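Local coordinates for putative uncharacterized protein Smu.1393c (Streptococcus mutans, PDB 4L9A) that probably acts as a carboxylesterase of the alpha/beta hydrolase family in the cariogenic bacterium Streptococcus mutans, at residues K23-T28 with Y82-N87; A99-F104 with M128-K133. One frame throughout, in Å; residues are numbered along the deposited sequence.

Overall arrangement
Contact 1 (23-28 with 82-87) closes before contact 2 (99-104 with 128-133) opens along the chain, and their centres lie about 17 Å apart. Contact 1 sits at one margin of the mixed sheet, where outermost strand 22-26 meets the loop between strand 71-75 and helix 93-106. Contact 2 joins that same helix to the end of helix 120-130 and the turn leading to strand 134-141. The two also touch directly: Thr-28 CB is 3.8 Å from Ala-99 CB, and Val-26 packs on Ile-103. In this alpha/beta hydrolase fold, helix 93-106 therefore packs on the edge-strand segment through Ala-99 and Ile-103, and on helix 120-130 and its exit through other residues.

Contact 1: residues K23-T28 with Y82-N87; sequences KEMVNT and YSPVSN
Ser-83 OG, set between the two residues that touch Met-25, namely Tyr-82 and Pro-84, is hydrogen-bonded both to Asp-76 O and to Tyr-34 N. Tyr-82 N adds a bond to Asp-76 OD2, so the start of 82-87 is tied to the chain that leaves strand 71-75 and to strand 33-38. Across the contact itself there is no hydrogen bond; Met-25, present as selenomethionine, does all the touching. Its terminal CE lies 3.6 Å from Tyr-82 O and 4.0 Å from Pro-84 CG, the methyl resting against the CG and CD atoms of the proline. Pro-84 CD is nearly as close, 4.1 Å from Met-25 CE. Strand 22-26 is the outermost strand at this end of the alpha/beta hydrolase sheet, antiparallel to 33-38, and Met-25 reaches from it to the loop that precedes helix 93-106. The backbones stay well apart, with Met-25 CA 7.9 Å from Ser-83 CA. Bends at chi2 (-66°) and chi3 turn the tip of Met-25 toward the loop. Only 103 Å² is buried in all, a small surface interface made through one side chain. The Tyr-82 ring also meets that of Tyr-200 from helix 188-206, the planes about 40° apart.

Contact 2: residues A99-F104 with M128-K133; sequences AILMIF and MNQSSK
Lys-133 approaches Phe-104 step by step: from CB and CG the side chain, which also touches Tyr-112, runs toward the helix, and its CD comes 4.5 Å from Phe-104 CB. CE then comes to 3.6 Å from Phe-104 O, and NZ donates a hydrogen bond to it at 2.9 Å. Beyond CG the chain is extended and carries the amine along a nearly straight path to the helix. The donor stands above the carbonyl plane, 45° out of it, with a C=O...N angle of 135°, and hence not on a lone pair. NZ also bonds to Phe-107 O and Phe-109 O and makes a cation-pi contact with the Phe-109 ring, so three carbonyls grip the ammonium near the C-terminal end of helix 93-106, where the helix dipole would probably suit a positive charge. One turn back, Leu-101 splits its two methyls: CD2 rests 3.7 Å from Ser-131 CB, while CD1 is 4.0 Å from Gln-130 OE1, the Leu-101 and Gln-130 side chains crossing at about a right angle. Ser-131 OG finds its polar partners in Tyr-112 OH and Ile-127 O. The contact joins helix 93-106 to the C-terminal end of helix 120-130 and the turn after it, the helices before and after strand 111-117 in the beta-alpha-beta series of the alpha/beta hydrolase fold.

Contact 1: residues K23-T28 with Y82-N87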
loop_
_atom_site.group_PDB
_atom_site.type_symbol
_atom_site.label_atom_id
_atom_site.label_comp_id
_atom_site.label_asym_id
_atom_site.label_seq_id
_atom_site.Cartn_x
_atom_site.Cartn_y
_atom_site.Cartn_z
ATOM N N LYS A 23 3.474 0.453 18.522
ATOM C CA LYS A 23 3.486 1.721 17.811
ATOM C C LYS A 23 4.808 2.432 18.082
ATOM O O LYS A 23 5.267 2.483 19.222
ATOM C CB LYS A 23 2.316 2.590 18.282
ATOM C CG LYS A 23 0.963 1.878 18.212
ATOM C CD LYS A 23 -0.164 2.740 18.761
ATOM C CE LYS A 23 -1.501 2.012 18.699
ATOM N NZ LYS A 23 -2.598 2.826 19.304
ATOM N N GLU A 24 5.424 2.973 17.039
ATOM C CA GLU A 24 6.672 3.706 17.206
ATOM C C GLU A 24 6.896 4.734 16.110
ATOM O O GLU A 24 6.770 4.424 14.913
ATOM C CB GLU A 24 7.861 2.740 17.259
ATOM C CG GLU A 24 9.221 3.415 17.441
ATOM C CD GLU A 24 10.372 2.416 17.457
ATOM O OE1 GLU A 24 10.107 1.194 17.443
ATOM O OE2 GLU A 24 11.543 2.851 17.474
HETATM N N MSE A 25 7.220 5.958 16.522
HETATM C CA MSE A 25 7.708 6.974 15.596
HETATM C C MSE A 25 9.179 6.697 15.348
HETATM O O MSE A 25 9.991 6.854 16.247
HETATM C CB MSE A 25 7.556 8.386 16.181
HETATM C CG MSE A 25 6.130 8.891 16.271
HETATM SE SE MSE A 25 5.285 9.156 14.501
HETATM C CE MSE A 25 4.481 10.927 14.843
ATOM N N VAL A 26 9.521 6.273 14.133
ATOM C CA VAL A 26 10.915 6.005 13.796
ATOM C C VAL A 26 11.525 7.228 13.116
ATOM O O VAL A 26 10.903 7.830 12.246
ATOM C CB VAL A 26 11.026 4.790 12.846
ATOM C CG1 VAL A 26 12.483 4.517 12.497
ATOM C CG2 VAL A 26 10.382 3.581 13.489
ATOM N N ASN A 27 12.738 7.593 13.505
ATOM C CA ASN A 27 13.386 8.760 12.911
ATOM C C ASN A 27 13.910 8.505 11.502
ATOM O O ASN A 27 14.485 7.451 11.234
ATOM C CB ASN A 27 14.519 9.258 13.806
ATOM C CG ASN A 27 14.006 9.911 15.074
ATOM O OD1 ASN A 27 12.976 10.590 15.064
ATOM N ND2 ASN A 27 14.726 9.706 16.177
ATOM N N THR A 28 13.692 9.463 10.602
ATOM C CA THR A 28 14.255 9.388 9.245
ATOM C C THR A 28 14.704 10.761 8.765
ATOM O O THR A 28 14.443 11.767 9.421
ATOM C CB THR A 28 13.242 8.853 8.196
ATOM O OG1 THR A 28 12.332 9.898 7.818
ATOM C CG2 THR A 28 12.468 7.654 8.729
ATOM N N TYR A 82 -1.145 8.467 11.112
ATOM C CA TYR A 82 -0.591 9.155 12.267
ATOM C C TYR A 82 0.828 9.655 12.016
ATOM O O TYR A 82 1.478 10.143 12.936
ATOM C CB TYR A 82 -0.649 8.272 13.520
ATOM C CG TYR A 82 -2.060 7.906 13.935
ATOM C CD1 TYR A 82 -2.849 8.793 14.667
ATOM C CD2 TYR A 82 -2.599 6.671 13.604
ATOM C CE1 TYR A 82 -4.140 8.461 15.043
ATOM C CE2 TYR A 82 -3.889 6.328 13.986
ATOM C CZ TYR A 82 -4.657 7.228 14.697
ATOM O OH TYR A 82 -5.949 6.880 15.066
ATOM N N SER A 83 1.330 9.530 10.790
ATOM C CA SER A 83 2.610 10.183 10.495
ATOM C C SER A 83 2.416 11.695 10.495
ATOM O O SER A 83 1.296 12.176 10.345
ATOM C CB SER A 83 3.216 9.697 9.180
ATOM O OG SER A 83 3.908 8.467 9.382
ATOM N N PRO A 84 3.505 12.454 10.679
ATOM C CA PRO A 84 3.357 13.910 10.755
ATOM C C PRO A 84 2.928 14.524 9.420
ATOM O O PRO A 84 3.143 13.943 8.337
ATOM C CB PRO A 84 4.772 14.392 11.116
ATOM C CG PRO A 84 5.451 13.198 11.737
ATOM C CD PRO A 84 4.888 12.022 10.949
ATOM N N VAL A 85 2.304 15.692 9.491
ATOM C CA VAL A 85 2.082 16.463 8.277
ATOM C C VAL A 85 3.294 17.358 8.023
ATOM O O VAL A 85 3.895 17.899 8.960
ATOM C CB VAL A 85 0.773 17.281 8.309
ATOM C CG1 VAL A 85 -0.436 16.355 8.493
ATOM C CG2 VAL A 85 0.814 18.322 9.398
ATOM N N SER A 86 3.661 17.483 6.750
ATOM C CA SER A 86 4.790 18.298 6.329
ATOM C C SER A 86 4.711 18.493 4.813
ATOM O O SER A 86 4.131 17.665 4.098
ATOM C CB SER A 86 6.115 17.621 6.694
ATOM O OG SER A 86 6.267 16.389 6.001
ATOM N N ASN A 87 5.287 19.587 4.325
ATOM C CA ASN A 87 5.335 19.822 2.888
ATOM C C ASN A 87 6.158 18.726 2.220
ATOM O O ASN A 87 7.267 18.427 2.672
ATOM C CB ASN A 87 5.951 21.182 2.585
ATOM C CG ASN A 87 5.649 21.647 1.169
ATOM O OD1 ASN A 87 5.209 20.857 0.331
ATOM N ND2 ASN A 87 5.855 22.925 0.906
#

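Contact 2: residues A99-F104 with M128-K133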
loop_
_atom_site.group_PDB
_atom_site.type_symbol
_atom_site.label_atom_id
_atom_site.label_comp_id
_atom_site.label_asym_id
_atom_site.label_seq_id
_atom_site.Cartn_x
_atom_site.Cartn_y
_atom_site.Cartn_z
ATOM N N ALA A 99 13.892 6.506 3.305
ATOM C CA ALA A 99 13.314 6.545 4.649
ATOM C C ALA A 99 12.784 5.162 5.031
ATOM O O ALA A 99 13.001 4.691 6.141
ATOM C CB ALA A 99 12.207 7.577 4.726
ATOM N N ILE A 100 12.100 4.501 4.100
ATOM C CA ILE A 100 11.588 3.160 4.372
ATOM C C ILE A 100 12.715 2.172 4.657
ATOM O O ILE A 100 12.620 1.375 5.590
ATOM C CB ILE A 100 10.681 2.643 3.232
ATOM C CG1 ILE A 100 9.435 3.524 3.133
ATOM C CG2 ILE A 100 10.295 1.184 3.463
ATOM C CD1 ILE A 100 8.556 3.256 1.903
ATOM N N LEU A 101 13.785 2.228 3.868
ATOM C CA LEU A 101 14.948 1.367 4.111
ATOM C C LEU A 101 15.618 1.587 5.477
ATOM O O LEU A 101 16.142 0.648 6.083
ATOM C CB LEU A 101 15.976 1.520 2.989
ATOM C CG LEU A 101 15.498 0.997 1.633
ATOM C CD1 LEU A 101 16.449 1.477 0.541
ATOM C CD2 LEU A 101 15.395 -0.530 1.647
HETATM N N MSE A 102 15.617 2.826 5.949
HETATM C CA MSE A 102 16.104 3.126 7.287
HETATM C C MSE A 102 15.212 2.446 8.309
HETATM O O MSE A 102 15.682 1.920 9.323
HETATM C CB MSE A 102 16.046 4.619 7.540
HETATM C CG MSE A 102 17.267 5.379 7.139
HETATM SE SE MSE A 102 17.228 7.033 8.168
HETATM C CE MSE A 102 17.277 6.254 9.965
ATOM N N ILE A 103 13.914 2.494 8.049
ATOM C CA ILE A 103 12.950 1.829 8.910
ATOM C C ILE A 103 13.198 0.323 8.884
ATOM O O ILE A 103 13.163 -0.327 9.924
ATOM C CB ILE A 103 11.499 2.184 8.519
ATOM C CG1 ILE A 103 11.259 3.685 8.724
ATOM C CG2 ILE A 103 10.505 1.375 9.341
ATOM C CD1 ILE A 103 9.896 4.199 8.258
ATOM N N PHE A 104 13.483 -0.233 7.705
ATOM C CA PHE A 104 13.803 -1.655 7.631
ATOM C C PHE A 104 14.989 -1.969 8.552
ATOM O O PHE A 104 14.959 -2.941 9.302
ATOM C CB PHE A 104 14.141 -2.099 6.201
ATOM C CG PHE A 104 12.936 -2.493 5.371
ATOM C CD1 PHE A 104 11.711 -1.869 5.551
ATOM C CD2 PHE A 104 13.035 -3.502 4.417
ATOM C CE1 PHE A 104 10.603 -2.232 4.793
ATOM C CE2 PHE A 104 11.932 -3.873 3.658
ATOM C CZ PHE A 104 10.713 -3.233 3.847
HETATM N N MSE A 128 12.335 -3.484 -3.163
HETATM C CA MSE A 128 12.750 -4.849 -3.463
HETATM C C MSE A 128 14.029 -4.861 -4.298
HETATM O O MSE A 128 14.837 -5.776 -4.196
HETATM C CB MSE A 128 11.628 -5.612 -4.173
HETATM C CG MSE A 128 10.359 -5.735 -3.335
HETATM SE SE MSE A 128 8.960 -6.824 -4.222
HETATM C CE MSE A 128 8.304 -5.498 -5.515
ATOM N N ASN A 129 14.213 -3.831 -5.114
ATOM C CA ASN A 129 15.406 -3.720 -5.947
ATOM C C ASN A 129 16.635 -3.229 -5.167
ATOM O O ASN A 129 17.771 -3.486 -5.567
ATOM C CB ASN A 129 15.099 -2.819 -7.156
ATOM C CG ASN A 129 16.281 -2.639 -8.086
ATOM O OD1 ASN A 129 16.713 -3.577 -8.760
ATOM N ND2 ASN A 129 16.795 -1.416 -8.151
ATOM N N GLN A 130 16.422 -2.552 -4.037
ATOM C CA GLN A 130 17.542 -1.915 -3.328
ATOM C C GLN A 130 17.880 -2.488 -1.949
ATOM O O GLN A 130 18.994 -2.293 -1.459
ATOM C CB GLN A 130 17.295 -0.415 -3.165
ATOM C CG GLN A 130 17.060 0.354 -4.445
ATOM C CD GLN A 130 16.787 1.816 -4.170
ATOM O OE1 GLN A 130 17.342 2.397 -3.228
ATOM N NE2 GLN A 130 15.921 2.421 -4.980
ATOM N N SER A 131 16.924 -3.158 -1.313
ATOM C CA SER A 131 17.090 -3.617 0.068
ATOM C C SER A 131 18.073 -4.768 0.182
ATOM O O SER A 131 17.997 -5.728 -0.581
ATOM C CB SER A 131 15.755 -4.083 0.630
ATOM O OG SER A 131 15.286 -5.216 -0.091
ATOM N N SER A 132 18.977 -4.697 1.153
ATOM C CA SER A 132 19.901 -5.808 1.381
ATOM C C SER A 132 19.206 -6.958 2.108
ATOM O O SER A 132 19.697 -8.080 2.103
ATOM C CB SER A 132 21.146 -5.346 2.140
ATOM O OG SER A 132 20.819 -4.328 3.067
ATOM N N LYS A 133 18.065 -6.677 2.733
ATOM C CA LYS A 133 17.234 -7.746 3.288
ATOM C C LYS A 133 16.549 -8.485 2.154
ATOM O O LYS A 133 16.292 -7.902 1.097
ATOM C CB LYS A 133 16.212 -7.197 4.286
ATOM C CG LYS A 133 16.880 -6.755 5.599
ATOM C CD LYS A 133 15.899 -6.265 6.652
ATOM C CE LYS A 133 16.672 -5.783 7.888
ATOM N NZ LYS A 133 15.838 -5.686 9.116
#